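Side-chain contacts in alpha-L-rhamnosidase (Streptomyces avermitilis, PDB 3W5M), which hydrolyses terminal alpha-L-rhamnose from plant flavonoid glycosides and gum arabic, and carries a calcium-dependent module that binds L-rhamnose: residues A931-G936 with R941-R946; A652-S657 with W925-I930; A172-S177 with Y182-D187; E190-D195 with A207-L212. All coordinates share one frame; numbering follows the deposited sequence. Where two conformers were deposited one is given.

Contact 1 (A931-G936 with R941-R946); sequences AGIAPG and RQVVIR
Ala934 and Val944 form an antiparallel hydrogen-bonded pair, and Pro935 and Val943 the next, non-hydrogen-bonded one, in a short beta hairpin built from strands 934-935 and 942-945. The two bonds of the first pair are unequal: the shorter and straighter runs from Val944 N to Ala934 O at 2.8 Å. Its return, from Ala934 N to Val944 O, is longer at 3.2 Å. A third bond, 2.8 Å from Gly936 N to Gln942 O, comes from well above the carbonyl plane, in keeping with the corner the chain turns at Gly936. Glycine at this corner leaves room for two side chains. Val944 CG2, set beside its own backbone N (chi1 179° places CG1 anti to that N), lies 3.5 Å from Gly936 CA. The extended Gln942 brings OE1 to 3.3 Å from the same CA. Ile933 CG2 and Val943 CG2 meet at 4.3 Å, and both side chains also pack on Val967 of strand 965-974. Past the paired residues, Gly932, which leaves the preceding helix with positive phi, turns its carbonyl into the side of Ile945: CA of Ile945 sits 3.1 Å from Gly932 O in a CA-H...O contact, with 161° at the hydrogen.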
loop_
_atom_site.group_PDB
_atom_site.type_symbol
_atom_site.label_atom_id
_atom_site.label_comp_id
_atom_site.label_asym_id
_atom_site.label_seq_id
_atom_site.Cartn_x
_atom_site.Cartn_y
_atom_site.Cartn_z
ATOM N N ALA A 931 -15.602 -18.064 -15.260
ATOM C CA ALA A 931 -16.710 -17.115 -15.338
ATOM C C ALA A 931 -17.001 -16.743 -16.814
ATOM O O ALA A 931 -18.126 -16.452 -17.172
ATOM C CB ALA A 931 -16.410 -15.882 -14.491
ATOM N N GLY A 932 -15.983 -16.784 -17.662
ATOM C CA GLY A 932 -16.188 -16.498 -19.081
ATOM C C GLY A 932 -16.456 -15.026 -19.358
ATOM O O GLY A 932 -17.366 -14.688 -20.124
ATOM N N ILE A 933 -15.661 -14.152 -18.734
ATOM C CA ILE A 933 -15.812 -12.697 -18.892
ATOM C C ILE A 933 -14.450 -12.129 -19.215
ATOM O O ILE A 933 -13.557 -12.139 -18.370
ATOM C CB ILE A 933 -16.365 -12.019 -17.610
ATOM C CG1 ILE A 933 -17.784 -12.513 -17.316
ATOM C CG2 ILE A 933 -16.323 -10.487 -17.752
ATOM C CD1 ILE A 933 -18.417 -11.933 -16.056
ATOM N N ALA A 934 -14.262 -11.660 -20.449
ATOM C CA ALA A 934 -12.958 -11.141 -20.881
ATOM C C ALA A 934 -13.195 -10.044 -21.910
ATOM O O ALA A 934 -14.214 -10.053 -22.553
ATOM C CB ALA A 934 -12.102 -12.252 -21.481
ATOM N N PRO A 935 -12.280 -9.076 -22.029
ATOM C CA PRO A 935 -12.597 -7.996 -22.985
ATOM C C PRO A 935 -12.215 -8.354 -24.428
ATOM O O PRO A 935 -11.049 -8.596 -24.702
ATOM C CB PRO A 935 -11.762 -6.826 -22.475
ATOM C CG PRO A 935 -10.617 -7.445 -21.738
ATOM C CD PRO A 935 -11.076 -8.780 -21.218
ATOM N N GLY A 936 -13.199 -8.389 -25.328
ATOM C CA GLY A 936 -12.938 -8.534 -26.774
ATOM C C GLY A 936 -12.415 -7.253 -27.405
ATOM O O GLY A 936 -11.581 -7.281 -28.320
ATOM N N ARG A 941 -16.001 -2.869 -24.346
ATOM C CA ARG A 941 -16.910 -2.393 -25.393
ATOM C C ARG A 941 -17.507 -3.589 -26.139
ATOM O O ARG A 941 -18.655 -3.547 -26.596
ATOM C CB ARG A 941 -16.183 -1.470 -26.376
ATOM C CG ARG A 941 -17.135 -0.628 -27.208
ATOM C CD ARG A 941 -18.192 0.003 -26.309
ATOM N NE ARG A 941 -19.210 0.731 -27.060
ATOM C CZ ARG A 941 -19.054 1.964 -27.532
ATOM N NH1 ARG A 941 -17.920 2.629 -27.343
ATOM N NH2 ARG A 941 -20.039 2.536 -28.202
ATOM N N GLN A 942 -16.700 -4.634 -26.279
ATOM C CA GLN A 942 -17.163 -5.952 -26.674
ATOM C C GLN A 942 -16.669 -6.868 -25.567
ATOM O O GLN A 942 -15.509 -6.762 -25.152
ATOM C CB GLN A 942 -16.541 -6.420 -28.003
ATOM C CG GLN A 942 -17.146 -7.729 -28.479
ATOM C CD GLN A 942 -16.278 -8.489 -29.477
ATOM O OE1 GLN A 942 -15.056 -8.626 -29.307
ATOM N NE2 GLN A 942 -16.915 -9.010 -30.516
ATOM N N VAL A 943 -17.547 -7.738 -25.073
ATOM C CA VAL A 943 -17.159 -8.750 -24.088
ATOM C C VAL A 943 -17.129 -10.136 -24.761
ATOM O O VAL A 943 -18.089 -10.509 -25.458
ATOM C CB VAL A 943 -18.067 -8.716 -22.820
ATOM C CG1 VAL A 943 -19.528 -8.948 -23.160
ATOM C CG2 VAL A 943 -17.599 -9.707 -21.766
ATOM N N VAL A 944 -16.030 -10.874 -24.586
ATOM C CA VAL A 944 -16.002 -12.275 -25.020
ATOM C C VAL A 944 -16.475 -13.144 -23.858
ATOM O O VAL A 944 -15.875 -13.128 -22.766
ATOM C CB VAL A 944 -14.605 -12.725 -25.478
ATOM C CG1 VAL A 944 -14.631 -14.192 -25.887
ATOM C CG2 VAL A 944 -14.078 -11.858 -26.611
ATOM N N ILE A 945 -17.580 -13.853 -24.086
ATOM C CA ILE A 945 -18.170 -14.764 -23.120
ATOM C C ILE A 945 -17.908 -16.196 -23.563
ATOM O O ILE A 945 -18.644 -16.767 -24.390
ATOM C CB ILE A 945 -19.664 -14.465 -22.910
ATOM C CG1 ILE A 945 -19.799 -13.013 -22.406
ATOM C CG2 ILE A 945 -20.295 -15.482 -21.984
ATOM C CD1 ILE A 945 -21.209 -12.515 -22.196
ATOM N N ARG A 946 -16.854 -16.765 -22.990
ATOM C CA ARG A 946 -16.359 -18.076 -23.395
ATOM C C ARG A 946 -16.039 -18.937 -22.151
ATOM O O ARG A 946 -14.865 -19.164 -21.841
ATOM C CB ARG A 946 -15.149 -17.905 -24.316
ATOM C CG ARG A 946 -14.677 -19.207 -24.937
ATOM C CD ARG A 946 -13.577 -19.020 -25.962
ATOM N NE ARG A 946 -13.364 -20.300 -26.629
ATOM C CZ ARG A 946 -12.525 -20.520 -27.634
ATOM N NH1 ARG A 946 -11.772 -19.538 -28.123
ATOM N NH2 ARG A 946 -12.441 -21.745 -28.144
#

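Contact 2 (A652-S657 with W925-I930)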
loop_
_atom_site.group_PDB
_atom_site.type_symbol
_atom_site.label_atom_id
_atom_site.label_comp_id
_atom_site.label_asym_id
_atom_site.label_seq_id
_atom_site.Cartn_x
_atom_site.Cartn_y
_atom_site.Cartn_z
ATOM N N ALA A 652 -7.400 -5.532 -11.797
ATOM C CA ALA A 652 -8.416 -4.764 -12.534
ATOM C C ALA A 652 -9.750 -5.489 -12.753
ATOM O O ALA A 652 -10.727 -4.856 -13.193
ATOM C CB ALA A 652 -7.860 -4.267 -13.866
ATOM N N TYR A 653 -9.810 -6.802 -12.481
ATOM C CA TYR A 653 -11.099 -7.470 -12.376
ATOM C C TYR A 653 -11.715 -7.221 -10.994
ATOM O O TYR A 653 -12.901 -6.874 -10.873
ATOM C CB TYR A 653 -10.940 -8.985 -12.560
ATOM C CG TYR A 653 -10.931 -9.536 -13.984
ATOM C CD1 TYR A 653 -12.127 -9.784 -14.674
ATOM C CD2 TYR A 653 -9.749 -9.894 -14.593
ATOM C CE1 TYR A 653 -12.122 -10.335 -15.967
ATOM C CE2 TYR A 653 -9.736 -10.450 -15.883
ATOM C CZ TYR A 653 -10.927 -10.672 -16.555
ATOM O OH TYR A 653 -10.904 -11.242 -17.836
ATOM N N THR A 654 -10.918 -7.405 -9.950
ATOM C CA THR A 654 -11.506 -7.571 -8.622
ATOM C C THR A 654 -11.804 -6.282 -7.854
ATOM O O THR A 654 -12.709 -6.281 -7.042
ATOM C CB THR A 654 -10.698 -8.533 -7.772
ATOM O OG1 THR A 654 -9.326 -8.309 -8.062
ATOM C CG2 THR A 654 -11.045 -9.993 -8.156
ATOM N N MET A 655 -11.066 -5.202 -8.113
ATOM C CA MET A 655 -11.419 -3.881 -7.553
ATOM C C MET A 655 -11.288 -2.843 -8.650
ATOM O O MET A 655 -10.549 -3.049 -9.627
ATOM C CB MET A 655 -10.461 -3.480 -6.439
ATOM C CG MET A 655 -10.480 -4.392 -5.238
ATOM S SD MET A 655 -9.280 -3.933 -3.969
ATOM C CE MET A 655 -10.008 -2.459 -3.223
ATOM N N GLU A 656 -12.023 -1.750 -8.509
ATOM C CA GLU A 656 -11.789 -0.595 -9.365
ATOM C C GLU A 656 -10.368 -0.105 -9.061
ATOM O O GLU A 656 -10.094 0.447 -8.005
ATOM C CB GLU A 656 -12.836 0.497 -9.150
ATOM C CG GLU A 656 -12.620 1.708 -10.076
ATOM C CD GLU A 656 -11.783 2.817 -9.444
ATOM O OE1 GLU A 656 -12.228 3.395 -8.427
ATOM O OE2 GLU A 656 -10.669 3.142 -9.959
ATOM N N SER A 657 -9.452 -0.365 -9.992
ATOM C CA SER A 657 -8.031 -0.135 -9.773
ATOM C C SER A 657 -7.504 1.015 -10.624
ATOM O O SER A 657 -6.317 1.343 -10.549
ATOM C CB SER A 657 -7.225 -1.429 -10.062
ATOM O OG SER A 657 -7.598 -2.454 -9.139
ATOM N N TRP A 925 -7.233 -15.822 -15.024
ATOM C CA TRP A 925 -7.592 -17.027 -15.782
ATOM C C TRP A 925 -8.963 -17.562 -15.364
ATOM O O TRP A 925 -9.785 -17.924 -16.201
ATOM C CB TRP A 925 -6.508 -18.104 -15.684
ATOM C CG TRP A 925 -6.840 -19.315 -16.546
ATOM C CD1 TRP A 925 -6.432 -19.543 -17.848
ATOM C CD2 TRP A 925 -7.671 -20.438 -16.179
ATOM N NE1 TRP A 925 -6.956 -20.753 -18.298
ATOM C CE2 TRP A 925 -7.718 -21.311 -17.300
ATOM C CE3 TRP A 925 -8.367 -20.800 -15.007
ATOM C CZ2 TRP A 925 -8.437 -22.517 -17.284
ATOM C CZ3 TRP A 925 -9.083 -22.000 -14.993
ATOM C CH2 TRP A 925 -9.109 -22.844 -16.125
ATOM N N MET A 926 -9.240 -17.576 -14.062
ATOM C CA MET A 926 -10.527 -17.998 -13.604
ATOM C C MET A 926 -11.644 -17.085 -14.115
ATOM O O MET A 926 -12.718 -17.566 -14.483
ATOM C CB MET A 926 -10.559 -18.049 -12.067
ATOM C CG MET A 926 -9.607 -19.046 -11.441
ATOM S SD MET A 926 -10.195 -19.622 -9.824
ATOM C CE MET A 926 -10.108 -18.063 -8.935
ATOM N N TYR A 927 -11.412 -15.771 -14.113
ATOM C CA TYR A 927 -12.486 -14.839 -14.406
ATOM C C TYR A 927 -12.785 -14.905 -15.896
ATOM O O TYR A 927 -13.948 -14.903 -16.279
ATOM C CB TYR A 927 -12.147 -13.400 -13.924
ATOM C CG TYR A 927 -11.713 -13.360 -12.471
ATOM C CD1 TYR A 927 -12.261 -14.246 -11.526
ATOM C CD2 TYR A 927 -10.737 -12.474 -12.040
ATOM C CE1 TYR A 927 -11.850 -14.227 -10.195
ATOM C CE2 TYR A 927 -10.308 -12.467 -10.711
ATOM C CZ TYR A 927 -10.886 -13.331 -9.794
ATOM O OH TYR A 927 -10.455 -13.300 -8.473
ATOM N N ALA A 928 -11.728 -15.055 -16.698
ATOM C CA ALA A 928 -11.845 -15.119 -18.163
ATOM C C ALA A 928 -12.408 -16.454 -18.663
ATOM O O ALA A 928 -13.153 -16.475 -19.637
ATOM C CB ALA A 928 -10.512 -14.805 -18.827
ATOM N N ASN A 929 -12.111 -17.545 -17.955
ATOM C CA ASN A 929 -12.398 -18.909 -18.462
ATOM C C ASN A 929 -13.433 -19.716 -17.703
ATOM O O ASN A 929 -14.183 -20.498 -18.305
ATOM C CB ASN A 929 -11.108 -19.691 -18.561
ATOM C CG ASN A 929 -10.098 -19.025 -19.463
ATOM O OD1 ASN A 929 -9.098 -18.487 -18.999
ATOM N ND2 ASN A 929 -10.358 -19.043 -20.760
ATOM N N ILE A 930 -13.519 -19.528 -16.388
ATOM C CA ILE A 930 -14.549 -20.217 -15.638
ATOM C C ILE A 930 -15.779 -19.337 -15.630
ATOM O O ILE A 930 -16.877 -19.785 -15.964
ATOM C CB ILE A 930 -14.097 -20.611 -14.196
ATOM C CG1 ILE A 930 -12.832 -21.470 -14.268
ATOM C CG2 ILE A 930 -15.257 -21.286 -13.447
ATOM C CD1 ILE A 930 -12.148 -21.766 -12.939
#
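Tyr653 and Tyr927 bring two helix ends together, their CA atoms 7.8 Å apart and each CB directed at the other segment; Tyr653 lies in the last turn of helix 641-654 and Tyr927 near the end of helix 923-929. The rings form an edge-to-face pair in which Tyr927 supplies the edge and Tyr653 the face, with centroids 5.3 Å apart and planes at 60°. The two side chains run alongside one another in opposing senses, which brings the beta carbon of Tyr927 over the same aromatic face: its CB stands 3.8 Å from the Tyr653 centroid and close to the ring normal, a CH-pi contact. The leading edge atom is Tyr927 CD2, 3.5 Å from Tyr653 CG. In Tyr653, CG anti to the carbonyl carbon (chi1 -85°) carries the ring across to the 925-930 segment, where its OH lies 3.7 Å from Ala928 CB. That hydroxyl is hydrogen-bonded to Ile933 O, just beyond the helix. At the far end of Tyr927, the Thr654 side chain lies at about a right angle to that of the tyrosine, its methyl CG2 3.4 Å from Tyr927 OH, while the hydroxyl itself bonds to His613. A leucine in place of Tyr653 would probably leave Ile933 O without its hydroxyl partner and Tyr927 without the aromatic face under its CB and ring edge. The arrangement is a buried interhelical aromatic contact, joining two helices of the (alpha/alpha)6-barrel that forms the glycosidase domain.

Contact 3 (A172-S177 with Y182-D187)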
loop_
_atom_site.group_PDB
_atom_site.type_symbol
_atom_site.label_atom_id
_atom_site.label_comp_id
_atom_site.label_asym_id
_atom_site.label_seq_id
_atom_site.Cartn_x
_atom_site.Cartn_y
_atom_site.Cartn_z
ATOM N N ALA A 172 12.592 12.267 34.126
ATOM C CA ALA A 172 13.985 11.851 33.941
ATOM C C ALA A 172 14.082 10.959 32.726
ATOM O O ALA A 172 13.310 10.009 32.582
ATOM C CB ALA A 172 14.517 11.128 35.176
ATOM N N THR A 173 15.023 11.263 31.841
ATOM C CA THR A 173 15.247 10.417 30.660
ATOM C C THR A 173 16.724 10.137 30.501
ATOM O O THR A 173 17.565 10.978 30.846
ATOM C CB THR A 173 14.753 11.051 29.346
ATOM O OG1 THR A 173 15.480 12.281 29.106
ATOM C CG2 THR A 173 13.233 11.303 29.387
ATOM N N LEU A 174 17.021 8.941 30.007
ATOM C CA LEU A 174 18.390 8.560 29.697
ATOM C C LEU A 174 18.510 8.249 28.215
ATOM O O LEU A 174 17.783 7.400 27.705
ATOM C CB LEU A 174 18.807 7.336 30.527
ATOM C CG LEU A 174 20.216 6.796 30.238
ATOM C CD1 LEU A 174 21.290 7.774 30.684
ATOM C CD2 LEU A 174 20.427 5.429 30.901
ATOM N N ALA A 175 19.411 8.949 27.522
ATOM C CA ALA A 175 19.731 8.611 26.132
ATOM C C ALA A 175 21.142 8.000 26.186
ATOM O O ALA A 175 22.013 8.517 26.870
ATOM C CB ALA A 175 19.735 9.860 25.266
ATOM N N ILE A 176 21.337 6.884 25.502
ATOM C CA ILE A 176 22.587 6.130 25.661
ATOM C C ILE A 176 22.867 5.344 24.377
ATOM O O ILE A 176 21.956 4.822 23.728
ATOM C CB ILE A 176 22.533 5.223 26.914
ATOM C CG1 ILE A 176 23.854 4.458 27.142
ATOM C CG2 ILE A 176 21.376 4.236 26.806
ATOM C CD1 ILE A 176 24.076 3.975 28.564
ATOM N N SER A 177 24.133 5.302 23.991
ATOM C CA SER A 177 24.550 4.491 22.878
ATOM C C SER A 177 25.936 3.916 23.183
ATOM O O SER A 177 26.684 4.520 23.951
ATOM C CB SER A 177 24.633 5.380 21.633
ATOM O OG SER A 177 24.823 4.583 20.473
ATOM N N TYR A 182 26.058 -2.163 25.705
ATOM C CA TYR A 182 26.065 -1.625 27.064
ATOM C C TYR A 182 25.024 -2.325 27.945
ATOM O O TYR A 182 24.088 -2.948 27.435
ATOM C CB TYR A 182 25.831 -0.113 27.055
ATOM C CG TYR A 182 24.487 0.273 26.487
ATOM C CD1 TYR A 182 23.340 0.226 27.274
ATOM C CD2 TYR A 182 24.353 0.651 25.152
ATOM C CE1 TYR A 182 22.096 0.550 26.753
ATOM C CE2 TYR A 182 23.113 0.989 24.623
ATOM C CZ TYR A 182 21.987 0.940 25.436
ATOM O OH TYR A 182 20.757 1.256 24.910
ATOM N N ALA A 183 25.208 -2.233 29.263
ATOM C CA ALA A 183 24.153 -2.561 30.232
ATOM C C ALA A 183 24.242 -1.496 31.326
ATOM O O ALA A 183 25.286 -1.331 31.952
ATOM C CB ALA A 183 24.358 -3.953 30.811
ATOM N N VAL A 184 23.174 -0.732 31.501
ATOM C CA VAL A 184 23.193 0.381 32.436
ATOM C C VAL A 184 22.186 0.155 33.576
ATOM O O VAL A 184 21.092 -0.403 33.352
ATOM C CB VAL A 184 22.985 1.738 31.707
ATOM C CG1 VAL A 184 21.746 1.699 30.808
ATOM C CG2 VAL A 184 22.924 2.879 32.702
ATOM N N SER A 185 22.595 0.558 34.776
ATOM C CA SER A 185 21.782 0.463 35.994
ATOM C C SER A 185 21.754 1.772 36.769
ATOM O O SER A 185 22.680 2.586 36.683
ATOM C CB SER A 185 22.289 -0.680 36.874
ATOM O OG SER A 185 23.606 -0.430 37.344
ATOM N N VAL A 186 20.681 1.963 37.539
ATOM C CA VAL A 186 20.595 3.014 38.530
ATOM C C VAL A 186 20.344 2.413 39.927
ATOM O O VAL A 186 19.428 1.600 40.096
ATOM C CB VAL A 186 19.468 4.021 38.212
ATOM C CG1 VAL A 186 19.544 5.182 39.196
ATOM C CG2 VAL A 186 19.579 4.538 36.777
ATOM N N ASP A 187 21.168 2.817 40.899
ATOM C CA ASP A 187 21.167 2.302 42.285
ATOM C C ASP A 187 21.093 0.774 42.363
ATOM O O ASP A 187 20.467 0.208 43.276
ATOM C CB ASP A 187 20.068 2.963 43.141
ATOM C CG ASP A 187 20.460 4.378 43.647
ATOM O OD1 ASP A 187 21.601 4.860 43.409
ATOM O OD2 ASP A 187 19.605 5.016 44.298
HETATM O O HOH W 1 21.109 1.904 22.362
#
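Ile176 lies across one face of the Tyr182 ring, where the packing between strands 172-177 and 182-186 is closest. The strand axes pass 8.7 Å apart at 156°, a sheet-to-sheet spacing, and the two strands meet here through side chains. With CG1 anti to its backbone N (chi1 -178°), Ile176 places CG1 4.1 Å from the Tyr182 centroid, almost exactly on the ring normal, in a CH-pi contact. Its CG2 branch comes to 3.6 Å from Tyr182 CZ, near the phenol end. Farther along, the contacts are fewer and slightly longer: Ile176 CD1 and Leu174 CD2 each approach Val184 tip to tip, and both stand 4.0 Å from Val184 CG1. Set against both is the watered end, where a water in the ring plane lies 2.7 Å from Tyr182 OH and gives a weak 3.3 Å bond to Ile176 O. Ser177, whose CB points away from the 182-187 segment, bonds through OG to the backbone O of Trp203, a residue of the rhamnose site. A valine at Tyr182 would probably leave Ile176 without its aromatic face and the water without its phenol partner. The chemistry thus implies a hydrocarbon interior to the CBM67 beta-sandwich, with the phenol hydroxyl of Tyr182 met by a water.

Contact 4 (E190-D195 with A207-L212); sequences EVARTD and AVIDVL
Ile209 reaches Ala192 with the end of its longer branch: CD1 lies 3.7 Å from Ala192 CB, and CG1 follows at 3.9 Å from the same methyl. Its CG1 is anti to the carbonyl carbon (chi1 -52°), and from there chi2 of 102°, well off a staggered value, swings CD1 toward Ala192. The other branch takes a different target, CG2 resting 3.8 Å from Val191 O. One isoleucine therefore spans two consecutive residues of the facing strand. Val191 and Val211 make the second meeting point, crossing at about a right angle with a single branch each: Val191 CG2 stands 4.0 Å from Val211 CG1. Both Val191 and Ala192 can point toward the 207-212 segment because they form a classic beta bulge opposite Val184, which breaks the usual alternation of sides. Charged groups stay out of this apolar seam. Arg193 bridges to Glu190 within its own segment, NH2 to OE1 at 2.9 Å though with weak geometry, and has a longer pairing with Asp195. On the other segment, Asp210 OD1 accepts from Leu212 N at 3.0 Å, closing an Asx turn at the end of the strand. Strands 189-193 and 207-210 are each the outermost strand of an antiparallel sheet, and the contact joins those edges across the beta-sandwich of the CBM67 module.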
loop_
_atom_site.group_PDB
_atom_site.type_symbol
_atom_site.label_atom_id
_atom_site.label_comp_id
_atom_site.label_asym_id
_atom_site.label_seq_id
_atom_site.Cartn_x
_atom_site.Cartn_y
_atom_site.Cartn_z
ATOM N N GLU A 190 19.083 -2.588 36.855
ATOM C CA GLU A 190 19.298 -2.405 35.407
ATOM C C GLU A 190 18.103 -1.699 34.753
ATOM O O GLU A 190 16.951 -2.043 35.018
ATOM C CB GLU A 190 19.563 -3.753 34.722
ATOM C CG GLU A 190 19.915 -3.657 33.252
ATOM C CD GLU A 190 20.251 -5.014 32.654
ATOM O OE1 GLU A 190 21.394 -5.497 32.836
ATOM O OE2 GLU A 190 19.370 -5.603 31.996
ATOM N N VAL A 191 18.368 -0.709 33.908
ATOM C CA VAL A 191 17.284 0.021 33.254
ATOM C C VAL A 191 17.282 -0.143 31.731
ATOM O O VAL A 191 16.278 0.166 31.084
ATOM C CB VAL A 191 17.237 1.513 33.645
ATOM C CG1 VAL A 191 17.084 1.662 35.156
ATOM C CG2 VAL A 191 18.470 2.280 33.132
ATOM N N ALA A 192 18.391 -0.624 31.165
ATOM C CA ALA A 192 18.504 -0.853 29.721
ATOM C C ALA A 192 19.773 -1.632 29.414
ATOM O O ALA A 192 20.759 -1.533 30.146
ATOM C CB ALA A 192 18.532 0.478 28.976
ATOM N N ARG A 193 19.736 -2.386 28.322
ATOM C CA ARG A 193 20.908 -3.079 27.781
ATOM C C ARG A 193 20.743 -3.365 26.302
ATOM O O ARG A 193 19.631 -3.384 25.783
ATOM C CB ARG A 193 21.184 -4.397 28.518
ATOM C CG ARG A 193 20.182 -5.509 28.242
ATOM C CD ARG A 193 20.791 -6.905 28.415
ATOM N NE ARG A 193 21.330 -7.111 29.757
ATOM C CZ ARG A 193 22.620 -7.281 30.060
ATOM N NH1 ARG A 193 23.552 -7.301 29.109
ATOM N NH2 ARG A 193 22.979 -7.446 31.323
ATOM N N THR A 194 21.869 -3.554 25.630
ATOM C CA THR A 194 21.929 -4.110 24.278
ATOM C C THR A 194 22.819 -5.340 24.316
ATOM O O THR A 194 23.631 -5.492 25.237
ATOM C CB THR A 194 22.424 -3.091 23.233
ATOM O OG1 THR A 194 23.615 -2.438 23.703
ATOM C CG2 THR A 194 21.365 -2.040 23.000
ATOM N N ASP A 195 22.659 -6.243 23.350
ATOM C CA ASP A 195 23.339 -7.554 23.434
ATOM C C ASP A 195 24.299 -7.803 22.269
ATOM O O ASP A 195 23.979 -7.478 21.119
ATOM C CB ASP A 195 22.313 -8.690 23.577
ATOM C CG ASP A 195 21.442 -8.538 24.830
ATOM O OD1 ASP A 195 21.953 -8.707 25.963
ATOM O OD2 ASP A 195 20.237 -8.236 24.682
ATOM N N ALA A 207 19.342 4.619 22.246
ATOM C CA ALA A 207 18.055 4.391 22.903
ATOM C C ALA A 207 17.760 5.541 23.858
ATOM O O ALA A 207 18.680 6.117 24.485
ATOM C CB ALA A 207 18.074 3.082 23.661
ATOM N N VAL A 208 16.473 5.870 23.975
ATOM C CA VAL A 208 16.005 6.825 24.967
ATOM C C VAL A 208 15.054 6.095 25.927
ATOM O O VAL A 208 14.092 5.482 25.487
ATOM C CB VAL A 208 15.284 8.029 24.313
ATOM C CG1 VAL A 208 14.799 9.016 25.378
ATOM C CG2 VAL A 208 16.229 8.747 23.372
ATOM N N ILE A 209 15.338 6.166 27.225
ATOM C CA ILE A 209 14.613 5.380 28.243
ATOM C C ILE A 209 14.080 6.336 29.304
ATOM O O ILE A 209 14.824 7.172 29.799
ATOM C CB ILE A 209 15.530 4.357 28.967
ATOM C CG1 ILE A 209 16.294 3.467 27.976
ATOM C CG2 ILE A 209 14.715 3.481 29.936
ATOM C CD1 ILE A 209 17.739 3.887 27.778
ATOM N N ASP A 210 12.799 6.228 29.649
ATOM C CA ASP A 210 12.297 6.965 30.805
ATOM C C ASP A 210 12.793 6.267 32.073
ATOM O O ASP A 210 12.584 5.080 32.225
ATOM C CB ASP A 210 10.759 7.053 30.801
ATOM C CG ASP A 210 10.224 8.012 31.877
ATOM O OD1 ASP A 210 10.467 7.775 33.083
ATOM O OD2 ASP A 210 9.576 9.023 31.523
ATOM N N VAL A 211 13.431 7.015 32.978
ATOM C CA VAL A 211 14.023 6.453 34.206
ATOM C C VAL A 211 13.514 7.129 35.477
ATOM O O VAL A 211 14.141 7.026 36.535
ATOM C CB VAL A 211 15.584 6.514 34.198
ATOM C CG1 VAL A 211 16.146 5.572 33.142
ATOM C CG2 VAL A 211 16.088 7.938 33.965
ATOM N N LEU A 212 12.380 7.817 35.378
ATOM C CA LEU A 212 11.817 8.480 36.552
ATOM C C LEU A 212 11.591 7.496 37.718
ATOM O O LEU A 212 11.806 7.864 38.884
ATOM C CB LEU A 212 10.537 9.240 36.196
ATOM C CG LEU A 212 9.799 9.987 37.323
ATOM C CD1 LEU A 212 10.613 11.159 37.830
ATOM C CD2 LEU A 212 8.435 10.462 36.831
#

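In the fold
Along the chain, contact 3 comes first, then contact 4, and after a long interval contacts 2 and 1. Contacts 3 and 4 share the CBM67 sandwich, their centres about 5 Å apart: strands 171-179 and 207-210 are neighbours in one sheet, 181-186 and 189-193 in the other, so both span the same interior. Contacts 1 and 2 have centres about 11 Å apart and are joined where helix 923-929 of the barrel runs on into strand 934-935 of the C-terminal domain. The two pairs lie on opposite sides of the chain's centre, with contacts 1 and 3 about 67 Å apart between centres, which places the rhamnose-binding module far from the barrel's junction with the C-terminal domain.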